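Local coordinates for chorismate mutase (Clostridium thermocellum, PDB 1XHO), which probably catalyses the Claisen rearrangement of chorismate to prephenate, as a trimeric AroH-type chorismate mutase, at residues G37-S42 against Q54-E59; I74-T79 against F86-A91; M104-V109 against C116-M121. All coordinates share one frame; numbering follows the deposited sequence.

How the interactions relate
All three contacts reach the same mixed beta sheet and all are buried. Interaction 1 sets helix 46-63 on strand 32-40. Interaction 2 sets the turn at 86-89, which leads into helix 89-93, on strand 71-78. Both are apolar, and they meet where Leu57 touches Ala90, Ala91 and Phe76. Interaction 3 differs in chemistry. It joins Glu106 and Arg118 by charge, across strand 71-78. Thr77 OG1 of that strand is hydrogen-bonded with Glu106 OE1, and Val78 O takes a probable hydrogen bond from Glu106 N. Strand 116-124 also pairs with strand 32-40 of interaction 1. Interactions 2 and 3 approach other subunits; interaction 1 does not.

Interaction 1. Residues G37-S42 against Q54-E59; sequences GATTVS and QKLLKE
This contact belongs to the split beta-alpha-beta unit made by strand 32-40, helix 46-63 and strand 71-78. The two strands run parallel, with strand 116-124 between them, and the helix crosses over one face of the sheet. Leu56 of the helix packs on Gly37, Ala38 and Thr39 of the strand. The axes of the two short segments run roughly antiparallel, at 150°, and approach to 8.7 Å. The buried surface is small, 149 Å², and Leu56 supplies more than half of it.

CG of Leu56 stands anti to the backbone N (chi1 176°), which sends the isobutyl group from the helix onto the sheet. Both methyl groups rest on the Gly37-Ala38 peptide. CD1 lies 3.9 Å from Gly37 CA and 3.8 Å from Ala38 N. Gly37 has no side chain, so the methyl group can settle directly on the main chain. CD2 in addition meets the methyl of Thr39. Thr39 OG1 is anti to the backbone N (chi1 -166°), which leaves CG2 between the backbone N and the carbonyl carbon, facing Leu56. The two side chains lie alongside each other, running opposite ways. Ala38 sends its CB away from the helix, and its side chain meets Tyr136 and Ala140.

Leu56 also touches Val119 and Val135, so the same side chain spans three neighbouring strands. Thr39 is held in the sheet by backbone bonding to Ile117. Between the two segments the contact is van der Waals packing of the Leu56 methyls on the peptide and on Thr39 CG2. Leu56 CD2 closes it, 3.7 Å from Thr39 CG2 and 3.7 Å from Ala38 N.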
loop_
_atom_site.group_PDB
_atom_site.type_symbol
_atom_site.label_atom_id
_atom_site.label_comp_id
_atom_site.label_asym_id
_atom_site.label_seq_id
_atom_site.Cartn_x
_atom_site.Cartn_y
_atom_site.Cartn_z
ATOM N N GLY C 37 -1.855 -11.335 -6.086
ATOM C CA GLY C 37 -0.988 -12.410 -6.535
ATOM C C GLY C 37 0.104 -12.724 -5.499
ATOM O O GLY C 37 0.503 -11.856 -4.703
ATOM N N ALA C 38 0.559 -13.975 -5.487
ATOM C CA ALA C 38 1.698 -14.377 -4.669
ATOM C C ALA C 38 2.466 -15.466 -5.375
ATOM O O ALA C 38 1.891 -16.260 -6.125
ATOM C CB ALA C 38 1.263 -14.836 -3.277
ATOM N N THR C 39 3.773 -15.469 -5.153
ATOM C CA THR C 39 4.664 -16.456 -5.734
ATOM C C THR C 39 5.905 -16.601 -4.846
ATOM O O THR C 39 6.153 -15.778 -3.970
ATOM C CB THR C 39 5.049 -16.089 -7.214
ATOM O OG1 THR C 39 5.650 -17.221 -7.868
ATOM C CG2 THR C 39 5.992 -14.859 -7.281
ATOM N N THR C 40 6.665 -17.665 -5.072
ATOM C CA THR C 40 7.906 -17.887 -4.356
ATOM C C THR C 40 9.058 -18.046 -5.343
ATOM O O THR C 40 8.843 -18.360 -6.516
ATOM C CB THR C 40 7.826 -19.113 -3.409
ATOM O OG1 THR C 40 7.507 -20.297 -4.160
ATOM C CG2 THR C 40 6.780 -18.881 -2.332
ATOM N N VAL C 41 10.271 -17.787 -4.858
ATOM C CA VAL C 41 11.501 -17.962 -5.646
ATOM C C VAL C 41 12.421 -18.981 -4.965
ATOM O O VAL C 41 12.278 -19.264 -3.770
ATOM C CB VAL C 41 12.267 -16.631 -5.881
ATOM C CG1 VAL C 41 11.495 -15.726 -6.832
ATOM C CG2 VAL C 41 12.563 -15.913 -4.566
ATOM N N SER C 42 13.338 -19.542 -5.747
ATOM C CA SER C 42 14.314 -20.503 -5.241
ATOM C C SER C 42 15.477 -19.805 -4.543
ATOM O O SER C 42 16.020 -20.322 -3.572
ATOM C CB SER C 42 14.841 -21.387 -6.382
ATOM O OG SER C 42 15.284 -20.605 -7.482
ATOM N N GLN C 54 7.527 -11.550 -13.023
ATOM C CA GLN C 54 7.028 -11.362 -14.393
ATOM C C GLN C 54 5.987 -12.426 -14.770
ATOM O O GLN C 54 4.936 -12.118 -15.340
ATOM C CB GLN C 54 8.207 -11.405 -15.371
ATOM C CG GLN C 54 7.962 -10.718 -16.728
ATOM C CD GLN C 54 9.255 -10.447 -17.499
ATOM O OE1 GLN C 54 10.347 -10.338 -16.910
ATOM N NE2 GLN C 54 9.137 -10.324 -18.819
ATOM N N LYS C 55 6.280 -13.677 -14.437
ATOM C CA LYS C 55 5.344 -14.774 -14.682
ATOM C C LYS C 55 4.044 -14.563 -13.903
ATOM O O LYS C 55 2.954 -14.812 -14.420
ATOM C CB LYS C 55 5.981 -16.129 -14.319
ATOM N N LEU C 56 4.170 -14.090 -12.666
ATOM C CA LEU C 56 3.016 -13.801 -11.821
ATOM C C LEU C 56 2.143 -12.689 -12.413
ATOM O O LEU C 56 0.930 -12.843 -12.497
ATOM C CB LEU C 56 3.474 -13.449 -10.392
ATOM C CG LEU C 56 2.407 -13.028 -9.377
ATOM C CD1 LEU C 56 1.279 -14.060 -9.268
ATOM C CD2 LEU C 56 3.056 -12.765 -8.009
ATOM N N LEU C 57 2.759 -11.582 -12.821
ATOM C CA LEU C 57 2.028 -10.474 -13.458
ATOM C C LEU C 57 1.346 -10.902 -14.764
ATOM O O LEU C 57 0.226 -10.499 -15.026
ATOM C CB LEU C 57 2.967 -9.300 -13.749
ATOM C CG LEU C 57 3.614 -8.612 -12.547
ATOM C CD1 LEU C 57 4.703 -7.610 -13.008
ATOM C CD2 LEU C 57 2.545 -7.941 -11.674
ATOM N N LYS C 58 2.042 -11.692 -15.578
ATOM C CA LYS C 58 1.512 -12.190 -16.862
ATOM C C LYS C 58 0.281 -13.067 -16.616
ATOM O O LYS C 58 -0.785 -12.822 -17.166
ATOM C CB LYS C 58 2.617 -12.954 -17.621
ATOM C CG LYS C 58 2.214 -13.612 -18.959
ATOM C CD LYS C 58 1.385 -12.702 -19.873
ATOM C CE LYS C 58 1.165 -13.344 -21.247
ATOM N NZ LYS C 58 2.388 -13.305 -22.110
ATOM N N GLU C 59 0.441 -14.050 -15.736
ATOM C CA GLU C 59 -0.656 -14.857 -15.218
ATOM C C GLU C 59 -1.837 -14.014 -14.679
ATOM O O GLU C 59 -2.998 -14.291 -14.994
ATOM C CB GLU C 59 -0.108 -15.763 -14.119
ATOM C CG GLU C 59 -1.087 -16.737 -13.513
ATOM C CD GLU C 59 -1.379 -17.914 -14.401
ATOM O OE1 GLU C 59 -2.017 -17.723 -15.464
ATOM O OE2 GLU C 59 -0.980 -19.034 -14.018
#

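Interaction 2. Residues I74-T79 against F86-A91; sequences IIFTVT and FPAIAA
Phe76 has CG anti to its carbonyl carbon (chi1 -58°), and this lays the ring against Pro87 and Ala88. Val78 CG1 takes the same orientation (chi1 -58°) and meets the proline ring further along the strand. Phe76 and Val78 are two residues apart, so both lie on the same face of strand 71-78.

The main chain of Pro87 and Ala88 passes over one face of the Phe76 ring. Ala88 CA makes a CH-pi contact there, 4.1 Å from the ring centroid and 24° off the ring normal. Ala88 CB sits nearer the rim, 4.0 Å from Phe76 CE2. Over the same face, displaced toward the CD1 edge, Pro87 CB touches Phe76 CD1 at 3.6 Å. The tightest pair is Val78 CG1 with Pro87 CG, at 3.5 Å, closer than usual van der Waals contact. A type I turn from Phe86 to Ile89 shapes the segment, closed by Ile89 N bonding Phe86 O.

Thr53 of helix 46-63 touches both Phe76 and Pro87. Val78 and Pro87 also pack on Ile107 of a second subunit, so the cluster reaches a subunit interface. This is the first half of the beta-alpha-beta unit formed by strand 71-78, helix 89-93 and strand 100-105.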
loop_
_atom_site.group_PDB
_atom_site.type_symbol
_atom_site.label_atom_id
_atom_site.label_comp_id
_atom_site.label_asym_id
_atom_site.label_seq_id
_atom_site.Cartn_x
_atom_site.Cartn_y
_atom_site.Cartn_z
ATOM N N ILE C 74 0.160 -0.933 -9.038
ATOM C CA ILE C 74 0.734 -2.199 -8.614
ATOM C C ILE C 74 1.646 -2.002 -7.412
ATOM O O ILE C 74 2.639 -1.269 -7.481
ATOM C CB ILE C 74 1.498 -2.940 -9.733
ATOM C CG1 ILE C 74 0.728 -2.844 -11.061
ATOM C CG2 ILE C 74 1.732 -4.396 -9.284
ATOM C CD1 ILE C 74 1.234 -3.722 -12.164
ATOM N N ILE C 75 1.268 -2.653 -6.308
ATOM C CA ILE C 75 2.026 -2.650 -5.071
ATOM C C ILE C 75 2.685 -4.016 -4.918
ATOM O O ILE C 75 2.019 -5.039 -4.992
ATOM C CB ILE C 75 1.111 -2.358 -3.849
ATOM C CG1 ILE C 75 0.536 -0.927 -3.947
ATOM C CG2 ILE C 75 1.884 -2.554 -2.520
ATOM C CD1 ILE C 75 -0.472 -0.575 -2.820
ATOM N N PHE C 76 3.998 -4.015 -4.718
ATOM C CA PHE C 76 4.762 -5.238 -4.499
ATOM C C PHE C 76 5.264 -5.323 -3.062
ATOM O O PHE C 76 5.646 -4.314 -2.482
ATOM C CB PHE C 76 5.975 -5.264 -5.414
ATOM C CG PHE C 76 5.647 -5.161 -6.876
ATOM C CD1 PHE C 76 5.537 -6.310 -7.664
ATOM C CD2 PHE C 76 5.477 -3.921 -7.474
ATOM C CE1 PHE C 76 5.262 -6.219 -9.023
ATOM C CE2 PHE C 76 5.185 -3.820 -8.840
ATOM C CZ PHE C 76 5.087 -4.973 -9.617
ATOM N N THR C 77 5.267 -6.531 -2.499
ATOM C CA THR C 77 6.008 -6.813 -1.271
ATOM C C THR C 77 6.894 -8.025 -1.459
ATOM O O THR C 77 6.569 -8.939 -2.228
ATOM C CB THR C 77 5.107 -7.057 -0.028
ATOM O OG1 THR C 77 4.304 -8.238 -0.214
ATOM C CG2 THR C 77 4.225 -5.824 0.277
ATOM N N VAL C 78 8.020 -8.024 -0.761
ATOM C CA VAL C 78 8.836 -9.211 -0.636
ATOM C C VAL C 78 9.096 -9.443 0.842
ATOM O O VAL C 78 9.106 -8.502 1.645
ATOM C CB VAL C 78 10.180 -9.113 -1.410
ATOM C CG1 VAL C 78 9.932 -8.842 -2.877
ATOM C CG2 VAL C 78 11.092 -8.030 -0.808
ATOM N N THR C 79 9.285 -10.705 1.194
ATOM C CA THR C 79 9.682 -11.087 2.535
ATOM C C THR C 79 11.136 -10.657 2.809
ATOM O O THR C 79 11.922 -10.454 1.878
ATOM C CB THR C 79 9.486 -12.616 2.743
ATOM O OG1 THR C 79 9.927 -13.327 1.579
ATOM C CG2 THR C 79 8.046 -12.921 2.945
ATOM N N PHE C 86 14.249 -5.009 -7.027
ATOM C CA PHE C 86 12.875 -4.519 -7.041
ATOM C C PHE C 86 12.020 -5.408 -7.951
ATOM O O PHE C 86 12.296 -5.497 -9.156
ATOM C CB PHE C 86 12.811 -3.097 -7.624
ATOM C CG PHE C 86 13.138 -1.993 -6.641
ATOM C CD1 PHE C 86 12.162 -1.070 -6.267
ATOM C CD2 PHE C 86 14.417 -1.848 -6.130
ATOM C CE1 PHE C 86 12.452 -0.049 -5.390
ATOM C CE2 PHE C 86 14.721 -0.822 -5.247
ATOM C CZ PHE C 86 13.741 0.080 -4.871
ATOM N N PRO C 87 10.963 -6.042 -7.406
ATOM C CA PRO C 87 10.065 -6.800 -8.300
ATOM C C PRO C 87 9.418 -5.933 -9.389
ATOM O O PRO C 87 9.032 -6.457 -10.435
ATOM C CB PRO C 87 8.998 -7.365 -7.340
ATOM C CG PRO C 87 9.643 -7.345 -5.990
ATOM C CD PRO C 87 10.525 -6.123 -5.998
ATOM N N ALA C 88 9.308 -4.623 -9.129
ATOM C CA ALA C 88 8.759 -3.649 -10.080
ATOM C C ALA C 88 9.480 -3.611 -11.441
ATOM O O ALA C 88 8.917 -3.136 -12.421
ATOM C CB ALA C 88 8.770 -2.245 -9.454
ATOM N N ILE C 89 10.729 -4.071 -11.484
ATOM C CA ILE C 89 11.472 -4.212 -12.749
ATOM C C ILE C 89 10.742 -5.154 -13.729
ATOM O O ILE C 89 10.789 -4.934 -14.950
ATOM C CB ILE C 89 12.916 -4.726 -12.509
ATOM C CG1 ILE C 89 13.743 -3.674 -11.771
ATOM C CG2 ILE C 89 13.603 -5.072 -13.841
ATOM C CD1 ILE C 89 14.953 -4.251 -11.034
ATOM N N ALA C 90 10.065 -6.178 -13.189
ATOM C CA ALA C 90 9.301 -7.132 -14.001
ATOM C C ALA C 90 8.239 -6.445 -14.853
ATOM O O ALA C 90 8.103 -6.761 -16.032
ATOM C CB ALA C 90 8.665 -8.211 -13.127
ATOM N N ALA C 91 7.505 -5.501 -14.259
ATOM C CA ALA C 91 6.470 -4.751 -14.984
ATOM C C ALA C 91 7.079 -3.884 -16.084
ATOM O O ALA C 91 6.506 -3.742 -17.165
ATOM C CB ALA C 91 5.656 -3.892 -14.016
#

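Interaction 3. Residues M104-V109 against C116-M121; sequences MNEIDV and CIRVMM
Strands 100-105 and 116-124 run antiparallel but are not neighbours in the sheet, because strand 71-78 lies between them. The segment 104-109 leaves its strand after Asn105. The closest CA atoms, those of Glu106 and Arg118, are 8.1 Å apart, so only long side chains can bridge the gap. The side chains of these two residues alone make the contact.

Glu106 starts extended, with CG anti to the backbone N, then bends at chi2 (73°) and turns its carboxylate over the guanidinium of Arg118. The arginine chain reaches out straight as far as NE. The side chains cross at about a right angle, but their flat ends stack, with planes 18° apart. Glu106 OE2 lies over one face, 3.4 Å from Arg118 NH1, and forms a salt bridge. It sits above the guanidinium plane, so the attraction is electrostatic, without a directed hydrogen bond. Glu106 CD is also close, 3.3 Å from Arg118 NH1. OE1 lies beside the aliphatic part, 3.5 Å from Arg118 CD. On the opposite face of the guanidinium is Cys116 SG, 3.5 Å above the plane and toward the rim.

Glu106 OE1 is held by a hydrogen bond with Thr77 OG1. This anchors the carboxylate to the strand in between. Arg118 also touches Arg36 and Leu143. Phe86 of a neighbouring subunit packs on Glu106, and Met102 of that subunit packs on Arg118. A glutamate and arginines at a subunit interface are characteristic of the active-site cleft of trimeric AroH-type chorismate mutases, and this pair is consistent with such a site.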
loop_
_atom_site.group_PDB
_atom_site.type_symbol
_atom_site.label_atom_id
_atom_site.label_comp_id
_atom_site.label_asym_id
_atom_site.label_seq_id
_atom_site.Cartn_x
_atom_site.Cartn_y
_atom_site.Cartn_z
HETATM N N MSE C 104 7.465 -2.536 -1.155
HETATM C CA MSE C 104 7.745 -2.541 0.272
HETATM C C MSE C 104 8.203 -3.932 0.651
HETATM O O MSE C 104 8.245 -4.829 -0.179
HETATM C CB MSE C 104 6.488 -2.204 1.092
HETATM C CG MSE C 104 5.850 -0.840 0.804
HETATM SE SE MSE C 104 4.748 -0.793 -0.826
HETATM C CE MSE C 104 3.350 0.339 -0.071
ATOM N N ASN C 105 8.544 -4.107 1.917
ATOM C CA ASN C 105 8.720 -5.435 2.459
ATOM C C ASN C 105 7.422 -5.880 3.095
ATOM O O ASN C 105 6.610 -5.057 3.557
ATOM C CB ASN C 105 9.851 -5.484 3.492
ATOM C CG ASN C 105 11.233 -5.426 2.855
ATOM O OD1 ASN C 105 11.934 -4.428 2.984
ATOM N ND2 ASN C 105 11.642 -6.513 2.196
ATOM N N GLU C 106 7.226 -7.192 3.106
ATOM C CA GLU C 106 6.084 -7.801 3.761
ATOM C C GLU C 106 6.226 -7.596 5.271
ATOM O O GLU C 106 7.332 -7.450 5.786
ATOM C CB GLU C 106 6.036 -9.314 3.415
ATOM C CG GLU C 106 4.858 -10.119 4.025
ATOM C CD GLU C 106 3.506 -9.824 3.375
ATOM O OE1 GLU C 106 3.444 -9.083 2.360
ATOM O OE2 GLU C 106 2.493 -10.335 3.885
ATOM N N ILE C 107 5.103 -7.563 5.969
ATOM C CA ILE C 107 5.100 -7.621 7.425
ATOM C C ILE C 107 6.077 -8.708 7.909
ATOM O O ILE C 107 6.093 -9.829 7.382
ATOM C CB ILE C 107 3.675 -7.866 7.974
ATOM C CG1 ILE C 107 3.646 -7.785 9.511
ATOM C CG2 ILE C 107 3.091 -9.201 7.440
ATOM C CD1 ILE C 107 2.206 -7.876 10.103
ATOM N N ASP C 108 6.906 -8.354 8.889
ATOM C CA ASP C 108 7.857 -9.296 9.485
ATOM C C ASP C 108 7.152 -10.170 10.541
ATOM O O ASP C 108 6.765 -9.696 11.613
ATOM C CB ASP C 108 9.070 -8.540 10.081
ATOM C CG ASP C 108 10.096 -9.478 10.752
ATOM O OD1 ASP C 108 9.904 -10.714 10.747
ATOM O OD2 ASP C 108 11.099 -8.966 11.291
ATOM N N VAL C 109 6.964 -11.442 10.203
ATOM C CA VAL C 109 6.388 -12.436 11.116
ATOM C C VAL C 109 7.240 -13.715 11.034
ATOM O O VAL C 109 7.121 -14.478 10.073
ATOM C CB VAL C 109 4.904 -12.736 10.782
ATOM C CG1 VAL C 109 4.361 -13.876 11.651
ATOM C CG2 VAL C 109 4.042 -11.477 10.955
ATOM N N CYS C 116 8.960 -15.088 -0.638
ATOM C CA CYS C 116 7.633 -14.827 -1.187
ATOM C C CYS C 116 7.462 -13.401 -1.711
ATOM O O CYS C 116 7.654 -12.426 -0.981
ATOM C CB CYS C 116 6.547 -15.145 -0.124
ATOM S SG CYS C 116 4.823 -14.853 -0.641
ATOM N N ILE C 117 7.064 -13.304 -2.978
ATOM C CA ILE C 117 6.683 -12.043 -3.602
ATOM C C ILE C 117 5.154 -11.953 -3.693
ATOM O O ILE C 117 4.505 -12.840 -4.265
ATOM C CB ILE C 117 7.292 -11.926 -5.016
ATOM C CG1 ILE C 117 8.819 -12.074 -4.936
ATOM C CG2 ILE C 117 6.895 -10.605 -5.672
ATOM C CD1 ILE C 117 9.466 -12.472 -6.215
ATOM N N ARG C 118 4.588 -10.888 -3.120
ATOM C CA ARG C 118 3.152 -10.600 -3.239
ATOM C C ARG C 118 2.889 -9.358 -4.088
ATOM O O ARG C 118 3.707 -8.442 -4.150
ATOM C CB ARG C 118 2.486 -10.462 -1.867
ATOM C CG ARG C 118 2.580 -11.740 -1.019
ATOM C CD ARG C 118 1.888 -11.526 0.316
ATOM N NE ARG C 118 1.743 -12.721 1.149
ATOM C CZ ARG C 118 2.682 -13.248 1.942
ATOM N NH1 ARG C 118 3.899 -12.761 1.994
ATOM N NH2 ARG C 118 2.399 -14.304 2.667
ATOM N N VAL C 119 1.738 -9.362 -4.757
ATOM C CA VAL C 119 1.326 -8.297 -5.665
ATOM C C VAL C 119 -0.114 -7.941 -5.360
ATOM O O VAL C 119 -0.952 -8.830 -5.253
ATOM C CB VAL C 119 1.394 -8.746 -7.158
ATOM C CG1 VAL C 119 0.832 -7.660 -8.089
ATOM C CG2 VAL C 119 2.790 -9.095 -7.530
HETATM N N MSE C 120 -0.388 -6.646 -5.211
HETATM C CA MSE C 120 -1.747 -6.137 -5.132
HETATM C C MSE C 120 -1.981 -5.184 -6.316
HETATM O O MSE C 120 -1.314 -4.149 -6.457
HETATM C CB MSE C 120 -1.982 -5.413 -3.815
HETATM C CG MSE C 120 -3.355 -4.718 -3.730
HETATM SE SE MSE C 120 -3.695 -3.909 -1.985
HETATM C CE MSE C 120 -4.436 -5.520 -1.049
HETATM N N MSE C 121 -2.938 -5.538 -7.159
HETATM C CA MSE C 121 -3.182 -4.805 -8.382
HETATM C C MSE C 121 -4.583 -4.201 -8.405
HETATM O O MSE C 121 -5.565 -4.934 -8.446
HETATM C CB MSE C 121 -3.006 -5.766 -9.546
HETATM C CG MSE C 121 -2.942 -5.124 -10.901
HETATM SE SE MSE C 121 -2.791 -6.514 -12.226
HETATM C CE MSE C 121 -0.991 -7.090 -12.025
#